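Local coordinates for putative uncharacterized protein TTHA0988 (Thermus thermophilus, PDB 3OEP) that is of unknown function but resembles a fused KipI-KipA pair built on cyclophilin-like domains, its earlier assignment as an allophanate hydrolase being considered incorrect, at residues L111-A116 with G192-F197; P124-V129 with V155-Y160; R259-L264 with A292-G297. One frame throughout, in Å; residues are numbered along the deposited sequence.

Interaction 1. Residues L111-A116 with G192-F197; sequences LYRVYA and GDRVRF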
# COMPACT_ATOMS: atom_id res chain seq x y z
N LEU A 111 -17.03 26.02 -1.39
CA LEU A 111 -17.43 24.76 -2.00
C LEU A 111 -16.12 24.10 -2.42
O LEU A 111 -15.51 24.50 -3.41
CB LEU A 111 -18.35 24.99 -3.20
CG LEU A 111 -18.82 23.70 -3.88
CD1 LEU A 111 -19.59 22.82 -2.90
CD2 LEU A 111 -19.67 24.04 -5.10
N TYR A 112 -15.69 23.13 -1.64
CA TYR A 112 -14.40 22.47 -1.87
C TYR A 112 -14.50 21.46 -3.00
O TYR A 112 -15.58 21.00 -3.34
CB TYR A 112 -13.94 21.74 -0.63
CG TYR A 112 -13.62 22.61 0.56
CD1 TYR A 112 -14.58 22.87 1.53
CD2 TYR A 112 -12.37 23.18 0.72
CE1 TYR A 112 -14.29 23.67 2.63
CE2 TYR A 112 -12.07 23.97 1.81
CZ TYR A 112 -13.04 24.21 2.77
OH TYR A 112 -12.75 24.99 3.87
N ARG A 113 -13.34 21.13 -3.56
CA ARG A 113 -13.21 20.07 -4.54
C ARG A 113 -12.21 19.05 -4.02
O ARG A 113 -11.18 19.42 -3.45
CB ARG A 113 -12.71 20.67 -5.86
CG ARG A 113 -12.47 19.67 -6.96
CD ARG A 113 -11.87 20.37 -8.18
NE ARG A 113 -11.54 19.39 -9.21
CZ ARG A 113 -12.36 18.97 -10.17
NH1 ARG A 113 -13.60 19.46 -10.27
NH2 ARG A 113 -11.93 18.07 -11.04
N VAL A 114 -12.51 17.77 -4.22
CA VAL A 114 -11.57 16.69 -3.93
C VAL A 114 -10.52 16.63 -5.04
O VAL A 114 -10.82 16.15 -6.14
CB VAL A 114 -12.26 15.32 -3.80
CG1 VAL A 114 -11.24 14.22 -3.52
CG2 VAL A 114 -13.34 15.36 -2.72
N TYR A 115 -9.32 17.11 -4.76
CA TYR A 115 -8.23 17.11 -5.74
C TYR A 115 -7.42 15.81 -5.76
O TYR A 115 -6.77 15.49 -6.75
CB TYR A 115 -7.28 18.28 -5.47
CG TYR A 115 -7.78 19.58 -6.04
CD1 TYR A 115 -8.66 20.37 -5.32
CD2 TYR A 115 -7.39 20.00 -7.30
CE1 TYR A 115 -9.13 21.57 -5.85
CE2 TYR A 115 -7.85 21.20 -7.84
CZ TYR A 115 -8.72 21.97 -7.10
OH TYR A 115 -9.19 23.16 -7.62
N ALA A 116 -7.45 15.08 -4.65
CA ALA A 116 -6.75 13.81 -4.53
C ALA A 116 -7.44 13.01 -3.45
O ALA A 116 -8.10 13.57 -2.58
CB ALA A 116 -5.29 14.02 -4.19
N GLY A 192 -12.65 14.49 -7.59
CA GLY A 192 -13.51 15.41 -8.33
C GLY A 192 -14.85 15.77 -7.71
O GLY A 192 -15.51 16.66 -8.19
N ASP A 193 -15.26 15.07 -6.64
CA ASP A 193 -16.48 15.47 -5.93
C ASP A 193 -16.34 16.88 -5.36
O ASP A 193 -15.24 17.35 -5.08
CB ASP A 193 -16.77 14.51 -4.76
CG ASP A 193 -17.43 13.22 -5.19
OD1 ASP A 193 -17.86 13.10 -6.36
OD2 ASP A 193 -17.51 12.31 -4.34
N ARG A 194 -17.48 17.55 -5.19
CA ARG A 194 -17.52 18.81 -4.47
C ARG A 194 -18.01 18.51 -3.06
O ARG A 194 -18.81 17.59 -2.84
CB ARG A 194 -18.42 19.83 -5.16
CG ARG A 194 -18.06 20.09 -6.63
CD ARG A 194 -16.62 20.53 -6.82
NE ARG A 194 -16.34 21.84 -6.24
CZ ARG A 194 -16.53 23.02 -6.84
NH1 ARG A 194 -17.03 23.09 -8.08
NH2 ARG A 194 -16.23 24.15 -6.20
N VAL A 195 -17.52 19.28 -2.10
CA VAL A 195 -17.76 19.01 -0.70
C VAL A 195 -18.06 20.30 0.04
O VAL A 195 -17.40 21.32 -0.18
CB VAL A 195 -16.54 18.34 -0.05
CG1 VAL A 195 -16.72 18.22 1.46
CG2 VAL A 195 -16.26 16.98 -0.68
N ARG A 196 -19.06 20.25 0.91
CA ARG A 196 -19.36 21.36 1.81
C ARG A 196 -19.39 20.85 3.24
O ARG A 196 -19.96 19.79 3.51
CB ARG A 196 -20.70 22.02 1.46
CG ARG A 196 -20.63 22.99 0.30
CD ARG A 196 -21.75 24.01 0.31
NE ARG A 196 -21.80 24.79 1.54
CZ ARG A 196 -21.03 25.85 1.80
NH1 ARG A 196 -20.13 26.25 0.91
NH2 ARG A 196 -21.16 26.50 2.94
N PHE A 197 -18.76 21.59 4.15
CA PHE A 197 -18.80 21.30 5.56
C PHE A 197 -19.90 22.11 6.22
O PHE A 197 -20.18 23.24 5.81
CB PHE A 197 -17.46 21.65 6.22
CG PHE A 197 -16.32 20.76 5.82
CD1 PHE A 197 -16.11 19.56 6.45
CD2 PHE A 197 -15.45 21.14 4.82
CE1 PHE A 197 -15.05 18.74 6.09
CE2 PHE A 197 -14.39 20.32 4.45
CZ PHE A 197 -14.19 19.12 5.09

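Interaction 2. Residues P124-V129 with V155-Y160; sequences PFLAEV and VQTGIY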
# COMPACT_ATOMS: atom_id res chain seq x y z
N PRO A 124 -9.64 12.29 1.69
CA PRO A 124 -9.73 13.32 0.66
C PRO A 124 -8.81 14.49 0.93
O PRO A 124 -8.72 14.96 2.06
CB PRO A 124 -11.18 13.78 0.78
CG PRO A 124 -11.47 13.66 2.25
CD PRO A 124 -10.67 12.47 2.73
N PHE A 125 -8.12 14.95 -0.12
CA PHE A 125 -7.42 16.21 -0.07
C PHE A 125 -8.30 17.22 -0.79
O PHE A 125 -8.54 17.08 -1.99
CB PHE A 125 -6.04 16.12 -0.73
CG PHE A 125 -4.98 15.42 0.11
CD1 PHE A 125 -5.18 15.14 1.46
CD2 PHE A 125 -3.77 15.09 -0.45
CE1 PHE A 125 -4.20 14.50 2.21
CE2 PHE A 125 -2.79 14.46 0.29
CZ PHE A 125 -3.00 14.16 1.62
N LEU A 126 -8.80 18.19 -0.04
CA LEU A 126 -9.76 19.18 -0.52
C LEU A 126 -9.14 20.57 -0.60
O LEU A 126 -8.31 20.93 0.24
CB LEU A 126 -10.93 19.23 0.45
CG LEU A 126 -11.70 17.93 0.66
CD1 LEU A 126 -12.28 17.86 2.08
CD2 LEU A 126 -12.79 17.82 -0.36
N ALA A 127 -9.54 21.34 -1.60
CA ALA A 127 -9.10 22.74 -1.73
C ALA A 127 -10.26 23.52 -2.34
O ALA A 127 -11.12 22.91 -2.98
CB ALA A 127 -7.84 22.82 -2.61
N GLU A 128 -10.33 24.85 -2.19
CA GLU A 128 -9.34 25.70 -1.51
C GLU A 128 -9.82 26.25 -0.17
O GLU A 128 -10.91 26.82 -0.07
CB GLU A 128 -9.03 26.93 -2.38
CG GLU A 128 -8.42 26.63 -3.74
CD GLU A 128 -8.24 27.86 -4.62
OE1 GLU A 128 -8.69 28.98 -4.24
OE2 GLU A 128 -7.66 27.72 -5.71
N VAL A 129 -8.97 26.12 0.84
CA VAL A 129 -9.17 26.81 2.12
C VAL A 129 -9.08 28.32 1.89
O VAL A 129 -8.22 28.81 1.15
CB VAL A 129 -8.10 26.35 3.16
CG1 VAL A 129 -8.13 27.20 4.42
CG2 VAL A 129 -8.30 24.89 3.51
N VAL A 155 -3.49 25.65 1.89
CA VAL A 155 -4.69 25.76 1.06
C VAL A 155 -5.59 24.51 1.11
O VAL A 155 -6.65 24.48 0.49
CB VAL A 155 -4.30 26.07 -0.41
CG1 VAL A 155 -3.71 24.84 -1.08
CG2 VAL A 155 -5.49 26.63 -1.21
N GLN A 156 -5.16 23.48 1.85
CA GLN A 156 -5.88 22.21 1.85
C GLN A 156 -6.59 21.90 3.16
O GLN A 156 -6.15 22.30 4.24
CB GLN A 156 -4.92 21.07 1.55
CG GLN A 156 -4.24 21.18 0.20
CD GLN A 156 -3.51 19.91 -0.15
OE1 GLN A 156 -4.04 19.07 -0.86
NE2 GLN A 156 -2.30 19.74 0.38
N THR A 157 -7.70 21.18 3.05
CA THR A 157 -8.35 20.59 4.21
C THR A 157 -8.57 19.11 3.91
O THR A 157 -8.59 18.70 2.75
CB THR A 157 -9.67 21.34 4.58
OG1 THR A 157 -10.19 20.83 5.81
CG2 THR A 157 -10.72 21.22 3.49
N GLY A 158 -8.68 18.31 4.95
CA GLY A 158 -8.81 16.88 4.78
C GLY A 158 -9.55 16.23 5.93
O GLY A 158 -9.80 16.86 6.96
N ILE A 159 -9.93 14.97 5.72
CA ILE A 159 -10.63 14.19 6.73
C ILE A 159 -9.89 12.87 6.89
O ILE A 159 -9.77 12.11 5.94
CB ILE A 159 -12.09 13.89 6.33
CG1 ILE A 159 -12.83 15.19 5.98
CG2 ILE A 159 -12.79 13.15 7.48
CD1 ILE A 159 -14.16 14.98 5.30
N TYR A 160 -9.36 12.62 8.09
CA TYR A 160 -8.66 11.36 8.38
C TYR A 160 -9.72 10.26 8.51
O TYR A 160 -10.53 10.30 9.42
CB TYR A 160 -7.85 11.48 9.68
CG TYR A 160 -6.63 12.38 9.59
CD1 TYR A 160 -5.35 11.84 9.50
CD2 TYR A 160 -6.75 13.77 9.59
CE1 TYR A 160 -4.22 12.65 9.42
CE2 TYR A 160 -5.63 14.59 9.51
CZ TYR A 160 -4.36 14.03 9.41
OH TYR A 160 -3.25 14.83 9.33

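Interaction 3. Residues R259-L264 with A292-G297; sequences RLANRL and AFAGYG. With SO4 (sulfate ion), chain E.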
# COMPACT_ATOMS: atom_id res chain seq x y z
N ARG A 259 5.32 -16.94 -6.74
CA ARG A 259 4.96 -17.61 -7.98
C ARG A 259 5.54 -19.02 -8.06
O ARG A 259 4.87 -19.94 -8.51
CB ARG A 259 5.38 -16.77 -9.19
CG ARG A 259 4.53 -15.51 -9.36
CD ARG A 259 4.66 -14.93 -10.76
NE ARG A 259 5.91 -14.20 -10.95
CZ ARG A 259 6.12 -12.93 -10.60
NH1 ARG A 259 5.16 -12.22 -10.02
NH2 ARG A 259 7.30 -12.37 -10.82
N LEU A 260 6.79 -19.18 -7.60
CA LEU A 260 7.44 -20.49 -7.58
C LEU A 260 6.70 -21.48 -6.68
O LEU A 260 6.47 -22.63 -7.07
CB LEU A 260 8.91 -20.37 -7.14
CG LEU A 260 9.70 -21.69 -7.05
CD1 LEU A 260 9.61 -22.46 -8.35
CD2 LEU A 260 11.14 -21.44 -6.67
N ALA A 261 6.36 -21.04 -5.47
CA ALA A 261 5.60 -21.88 -4.54
C ALA A 261 4.29 -22.37 -5.17
O ALA A 261 3.98 -23.56 -5.11
CB ALA A 261 5.32 -21.12 -3.24
N ASN A 262 3.54 -21.46 -5.78
CA ASN A 262 2.29 -21.83 -6.44
C ASN A 262 2.48 -22.79 -7.60
O ASN A 262 1.73 -23.75 -7.75
CB ASN A 262 1.53 -20.59 -6.91
CG ASN A 262 0.57 -20.06 -5.86
OD1 ASN A 262 0.00 -20.83 -5.08
ND2 ASN A 262 0.39 -18.74 -5.84
N ARG A 263 3.49 -22.53 -8.41
CA ARG A 263 3.75 -23.38 -9.57
C ARG A 263 4.17 -24.80 -9.18
O ARG A 263 3.83 -25.76 -9.87
CB ARG A 263 4.77 -22.72 -10.49
CG ARG A 263 4.14 -21.58 -11.29
CD ARG A 263 5.18 -20.65 -11.88
NE ARG A 263 4.56 -19.59 -12.68
CZ ARG A 263 5.15 -18.44 -13.00
NH1 ARG A 263 6.38 -18.16 -12.59
NH2 ARG A 263 4.49 -17.54 -13.73
N LEU A 264 4.87 -24.94 -8.05
CA LEU A 264 5.28 -26.25 -7.56
C LEU A 264 4.10 -27.17 -7.21
O LEU A 264 4.23 -28.38 -7.31
CB LEU A 264 6.19 -26.12 -6.34
CG LEU A 264 7.61 -25.66 -6.66
CD1 LEU A 264 8.29 -25.13 -5.39
CD2 LEU A 264 8.41 -26.81 -7.29
N ALA A 292 3.95 -26.47 -0.86
CA ALA A 292 5.29 -26.11 -1.29
C ALA A 292 5.77 -24.88 -0.53
O ALA A 292 4.99 -23.96 -0.27
CB ALA A 292 5.33 -25.84 -2.78
N PHE A 293 7.05 -24.90 -0.19
CA PHE A 293 7.71 -23.84 0.53
C PHE A 293 8.74 -23.19 -0.40
O PHE A 293 9.50 -23.89 -1.06
CB PHE A 293 8.38 -24.41 1.78
CG PHE A 293 9.28 -23.44 2.48
CD1 PHE A 293 10.59 -23.80 2.80
CD2 PHE A 293 8.84 -22.17 2.81
CE1 PHE A 293 11.43 -22.91 3.44
CE2 PHE A 293 9.69 -21.27 3.45
CZ PHE A 293 10.98 -21.64 3.76
N ALA A 294 8.70 -21.87 -0.49
CA ALA A 294 9.66 -21.13 -1.31
C ALA A 294 9.99 -19.81 -0.62
O ALA A 294 9.34 -19.43 0.36
CB ALA A 294 9.11 -20.88 -2.71
N GLY A 295 10.99 -19.11 -1.14
CA GLY A 295 11.49 -17.90 -0.50
C GLY A 295 12.73 -18.18 0.32
O GLY A 295 13.46 -19.14 0.05
N TYR A 296 12.98 -17.33 1.31
CA TYR A 296 14.25 -17.34 2.03
C TYR A 296 14.03 -17.07 3.51
O TYR A 296 12.95 -16.71 3.93
CB TYR A 296 15.19 -16.28 1.45
CG TYR A 296 15.37 -16.40 -0.05
CD1 TYR A 296 16.39 -17.17 -0.59
CD2 TYR A 296 14.50 -15.75 -0.93
CE1 TYR A 296 16.54 -17.29 -1.96
CE2 TYR A 296 14.64 -15.87 -2.29
CZ TYR A 296 15.67 -16.64 -2.81
OH TYR A 296 15.80 -16.75 -4.17
N GLY A 297 15.09 -17.28 4.29
CA GLY A 297 15.06 -16.96 5.71
C GLY A 297 14.66 -18.09 6.64
O GLY A 297 14.72 -17.93 7.86
S SO4 E . 0.99 -19.11 -14.39
O1 SO4 E . 1.66 -20.17 -13.63
O2 SO4 E . 1.86 -17.94 -14.46
O3 SO4 E . -0.27 -18.74 -13.74
O4 SO4 E . 0.71 -19.60 -15.74

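Interaction 1. Residues L111-A116 with G192-F197
Strands 112-116 and 194-197 pair antiparallel, their axes 4.6 Å apart at closest approach and their directions 129° apart, with Tyr-112 and Val-195 as a hydrogen-bonded pair and Arg-113 and Arg-194 as the non-hydrogen-bonded pair beside it. Both strands belong to the mixed sheet of the cyclophilin-like domain. The ladder runs on past the regular strand, where Val-114 N gives a nearly straight bond to Asp-193 O (2.9 Å) and Gly-192 N closes on Val-114 O. Arg-194 adds side-chain bonds to this backbone pattern. Bent at both chi2 and chi3 (-67°), its chain curls back over strand 112-116, so that Arg-194 NE reaches Tyr-112 O at 3.1 Å and its NH2 reaches Leu-111 O at 2.9 Å. Both oxygens lie close to the guanidinium plane, yet each nitrogen stands well above the plane of the carbonyl it serves. One face of the same guanidinium rests on Leu-111, whose CD2 comes within 3.7 Å of Arg-194 CZ. On the face of the sheet that carries Tyr-112 and Val-195, Phe-197 turns its ring edge toward the face of the Tyr-112 ring in an offset edge-to-face pair, the planes 82° apart. Val-114 CG2 touches Val-195 CG2 on the same apolar side, which Leu-126 of the adjacent strand helps to fill. Arg-113 extends along the opposite face, one side of its guanidinium over Gly-192, and gives its NE to Asn-18. Tyr-112 O thus accepts two bonds, from Val-195 N and Arg-194 NE on opposite faces of its plane, and the paired grip on successive carbonyls fixes the rotation of the Arg-194 guanidinium and probably places its positive charge where it polarises both.

Interaction 2. Residues P124-V129 with V155-Y160
Val-155 opens the contact by accepting an almost straight bond from Val-129 N to its O (2.9 Å), although the nitrogen stands well above the carbonyl plane. With chi1 at 74°, CG1 of Val-155 lies between the backbone nitrogen and carbonyl carbon, and CG2, anti to the nitrogen, rests against Glu-128 CB. Gln-156 follows with an extended chain that carries OE1 back to Phe-125 CB, 3.6 Å away, the amide and the phenyl ring turned 70° against each other. At Thr-157 the strands make their hydrogen-bonded antiparallel pair with Leu-126: Leu-126 N to Thr-157 O is 2.8 Å, and Thr-157 N to Leu-126 O is 2.9 Å. The methyl CG2 of Thr-157 packs on Leu-126 CB, while OG1 bonds to Ala-151 and His-107. Gly-158 brings its CA to 3.3 Å from Pro-124 O, a CA-H...O contact to a buried oxygen that has no conventional partner. Ile-159 then sets its CB against the Pro-124 ring, 4.1 Å from CD. Strand 156-159 lies between 149-153 and 124-127 in the cyclophilin-like sheet, and Leu-126, Thr-157 and Ile-159 all reach Phe-197 of strand 194-199.

Interaction 3. Residues R259-L264 with A292-G297
Ala-261 and Ala-294 meet methyl to methyl, CB to CB at 3.8 Å, where helix 259-264 lies across from strand 292-295. The two run nearly antiparallel, 160° between their directions, and their axes approach to 7.3 Å, a close fit that small side chains on both sides permit. Ala-292, on the same side of the strand, points its CB at the helix as well. Ala-292 CB sits 3.5 Å from Ala-261 O and 3.7 Å from Leu-264 CB, which lies a turn further along the helix. Leu-264 CG stands anti to its carbonyl carbon (chi1 -74°), and its CD1 also comes to the Ala-292 methyl. Leu-260 is a looser neighbour, its CG 4.5 Å from Ala-294 CB. The contact is helix-on-sheet packing in a part of the chain assigned to carboxyltransferase subdomains A and B: strand 289-295 belongs to a five-stranded antiparallel sheet, and Ala-261 also rests on Ala-335 and Leu-273 of other strands in it. Phe-293 alternates to the other face, where its ring meets Phe-323. On the helix, Asn-262 turns away from the strand and is tied to Asn-267, Ala-269 and Ala-271. Arg-263 also leads away, its chain extended from CG to NE, to grip a sulfate probably left from the crystallisation liquor. Arg-263 NE bonds to sulfate O1 at 3.1 Å and its NH2 to O2 at 2.8 Å, both almost straight, with the sulfur at the edge of the guanidinium and in its plane; Arg-259 CB lies over one face of that group, and Ala-269 N supplies another bond to the anion.

How the interactions relate
Interactions 1 and 2 belong to one sheet, their centres only 8 Å apart, and along the chain interaction 2 is nested within the loop that interaction 1 closes. Strands 112-117 and 124-127 join them: Tyr-115 N lies 2.9 Å from Phe-125 O and Ala-116 O 2.8 Å from Phe-125 N, a classic beta bulge. Their apolar faces merge where Tyr-112 CE2 meets Thr-157 CG2 at 3.5 Å. A glycerol, probably from the crystallisation liquor, lies about 4 Å from the side chain of Phe-125. Interaction 3 stands across the centre of the chain, its centre about 46 Å from that of interaction 1 and 44 Å from that of interaction 2, with its own bound sulfate.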